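6-phosphogluconate dehydratase (Shewanella oneidensis, PDB 2GP4) catalyses the dehydration of 6-phosphogluconate in the Entner-Doudoroff pathway, probably only once an iron-sulfur cluster, absent from this apo form, is bound. Local coordinates at residues A[365-370]-A[425-430]. Residues are numbered along the deposited sequence; the frame is centred on the assembly and turned at random.
Sequences NHFHAA and EVLTSV
Val-426 docks against the helix, one methyl on His-366 and the other on Phe-367. Val-426 CG2 sits over one face of the His-366 ring, displaced toward its rim, in a CH-pi contact 3.6 Å from CE1 and 21° off the ring normal. With CG1 of Val-426 anti to its own backbone N (chi1 175°), CG2 falls beside that nitrogen and over the imidazole, while CG1 rests 3.8 Å from CA of Phe-367. Valine suits this place because it branches at CB, setting one methyl over the imidazole and the other on the helix backbone; an alanine here would probably leave the His-366 face without this apolar cover and open a gap beside Phe-367. Leu-427 continues the packing: its CD1 lies 3.7 Å from CE1 of Phe-367, approaching the ring obliquely. Leu-427 CD2 is 4.0 Å from C of Ala-370 and as near to O of Phe-367. The small Ala-370 lets the chain come close, its CB 4.1 Å from CB of Leu-427. Farther out, backbone hydrogen bonds tie Val-426 to Arg-355 and Ala-370 to Leu-422, and the Asp-363 carboxylate accepts a bond from the backbone N of His-366. Met-373 meets Phe-367 and Phe-375 meets Leu-427, both from helix 372-383. This is loop-on-helix hydrophobic packing, laying the chain after strand 411-416 against the short helix 364-370 and joining the N- and C-terminal family regions of the dehydratase.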
loop_
_atom_site.group_PDB
_atom_site.type_symbol
_atom_site.label_atom_id
_atom_site.label_comp_id
_atom_site.label_asym_id
_atom_site.label_seq_id
_atom_site.Cartn_x
_atom_site.Cartn_y
_atom_site.Cartn_z
ATOM N N ASN A 365 2.405 -8.794 -15.825
ATOM C CA ASN A 365 3.336 -9.312 -16.835
ATOM C C ASN A 365 3.430 -8.419 -18.077
ATOM O O ASN A 365 4.503 -8.285 -18.670
ATOM C CB ASN A 365 2.963 -10.745 -17.232
ATOM C CG ASN A 365 3.073 -11.722 -16.067
ATOM O OD1 ASN A 365 4.165 -11.977 -15.549
ATOM N ND2 ASN A 365 1.937 -12.274 -15.651
ATOM N N HIS A 366 2.297 -7.818 -18.451
ATOM C CA HIS A 366 2.214 -6.844 -19.539
ATOM C C HIS A 366 2.985 -5.578 -19.155
ATOM O O HIS A 366 3.712 -5.008 -19.974
ATOM C CB HIS A 366 0.743 -6.491 -19.802
ATOM C CG HIS A 366 0.492 -5.804 -21.112
ATOM N ND1 HIS A 366 1.419 -4.986 -21.724
ATOM C CD2 HIS A 366 -0.602 -5.791 -21.910
ATOM C CE1 HIS A 366 0.914 -4.514 -22.848
ATOM N NE2 HIS A 366 -0.310 -4.986 -22.985
ATOM N N PHE A 367 2.807 -5.147 -17.906
ATOM C CA PHE A 367 3.551 -4.029 -17.338
ATOM C C PHE A 367 5.056 -4.278 -17.420
ATOM O O PHE A 367 5.816 -3.396 -17.828
ATOM C CB PHE A 367 3.114 -3.784 -15.886
ATOM C CG PHE A 367 4.015 -2.862 -15.117
ATOM C CD1 PHE A 367 4.008 -1.493 -15.359
ATOM C CD2 PHE A 367 4.862 -3.362 -14.134
ATOM C CE1 PHE A 367 4.839 -0.637 -14.640
ATOM C CE2 PHE A 367 5.698 -2.511 -13.411
ATOM C CZ PHE A 367 5.681 -1.146 -13.665
ATOM N N HIS A 368 5.466 -5.489 -17.044
ATOM C CA HIS A 368 6.872 -5.870 -17.024
ATOM C C HIS A 368 7.474 -5.946 -18.426
ATOM O O HIS A 368 8.579 -5.472 -18.650
ATOM C CB HIS A 368 7.059 -7.192 -16.281
ATOM C CG HIS A 368 8.473 -7.681 -16.270
ATOM N ND1 HIS A 368 8.894 -8.757 -17.019
ATOM C CD2 HIS A 368 9.565 -7.232 -15.608
ATOM C CE1 HIS A 368 10.184 -8.954 -16.814
ATOM N NE2 HIS A 368 10.615 -8.044 -15.960
ATOM N N ALA A 369 6.734 -6.533 -19.361
ATOM C CA ALA A 369 7.164 -6.625 -20.754
ATOM C C ALA A 369 7.297 -5.257 -21.442
ATOM O O ALA A 369 8.103 -5.098 -22.361
ATOM C CB ALA A 369 6.231 -7.539 -21.536
ATOM N N ALA A 370 6.517 -4.278 -20.988
ATOM C CA ALA A 370 6.586 -2.908 -21.509
ATOM C C ALA A 370 7.865 -2.166 -21.086
ATOM O O ALA A 370 8.308 -1.241 -21.763
ATOM C CB ALA A 370 5.353 -2.117 -21.089
ATOM N N GLU A 425 0.636 2.834 -23.697
ATOM C CA GLU A 425 -0.704 2.695 -23.139
ATOM C C GLU A 425 -0.677 2.028 -21.758
ATOM O O GLU A 425 -1.658 2.084 -21.025
ATOM C CB GLU A 425 -1.624 1.930 -24.098
ATOM C CG GLU A 425 -2.224 2.794 -25.202
ATOM C CD GLU A 425 -3.316 2.072 -25.989
ATOM O OE1 GLU A 425 -3.062 0.946 -26.478
ATOM O OE2 GLU A 425 -4.429 2.638 -26.127
ATOM N N VAL A 426 0.451 1.412 -21.407
ATOM C CA VAL A 426 0.591 0.707 -20.133
ATOM C C VAL A 426 1.636 1.371 -19.236
ATOM O O VAL A 426 1.425 1.524 -18.032
ATOM C CB VAL A 426 0.963 -0.785 -20.345
ATOM C CG1 VAL A 426 1.234 -1.478 -19.015
ATOM C CG2 VAL A 426 -0.130 -1.510 -21.115
ATOM N N LEU A 427 2.758 1.760 -19.835
ATOM C CA LEU A 427 3.876 2.331 -19.099
ATOM C C LEU A 427 4.457 3.527 -19.842
ATOM O O LEU A 427 4.663 3.476 -21.056
ATOM C CB LEU A 427 4.946 1.265 -18.878
ATOM C CG LEU A 427 6.247 1.624 -18.162
ATOM C CD1 LEU A 427 6.007 2.191 -16.779
ATOM C CD2 LEU A 427 7.100 0.374 -18.080
ATOM N N THR A 428 4.732 4.602 -19.110
ATOM C CA THR A 428 5.141 5.837 -19.754
ATOM C C THR A 428 6.304 6.539 -19.048
ATOM O O THR A 428 6.592 6.271 -17.876
ATOM C CB THR A 428 3.924 6.780 -19.960
ATOM O OG1 THR A 428 4.205 7.714 -21.007
ATOM C CG2 THR A 428 3.567 7.513 -18.686
ATOM N N SER A 429 6.970 7.430 -19.779
ATOM C CA SER A 429 8.062 8.241 -19.242
ATOM C C SER A 429 7.495 9.419 -18.466
ATOM O O SER A 429 6.335 9.792 -18.671
ATOM C CB SER A 429 8.919 8.770 -20.386
ATOM O OG SER A 429 8.146 9.628 -21.203
ATOM N N VAL A 430 8.310 10.020 -17.597
ATOM C CA VAL A 430 7.850 11.176 -16.828
ATOM C C VAL A 430 7.626 12.428 -17.691
ATOM O O VAL A 430 6.813 13.272 -17.337
ATOM C CB VAL A 430 8.725 11.495 -15.558
ATOM C CG1 VAL A 430 9.329 10.233 -14.965
ATOM C CG2 VAL A 430 9.794 12.537 -15.840
#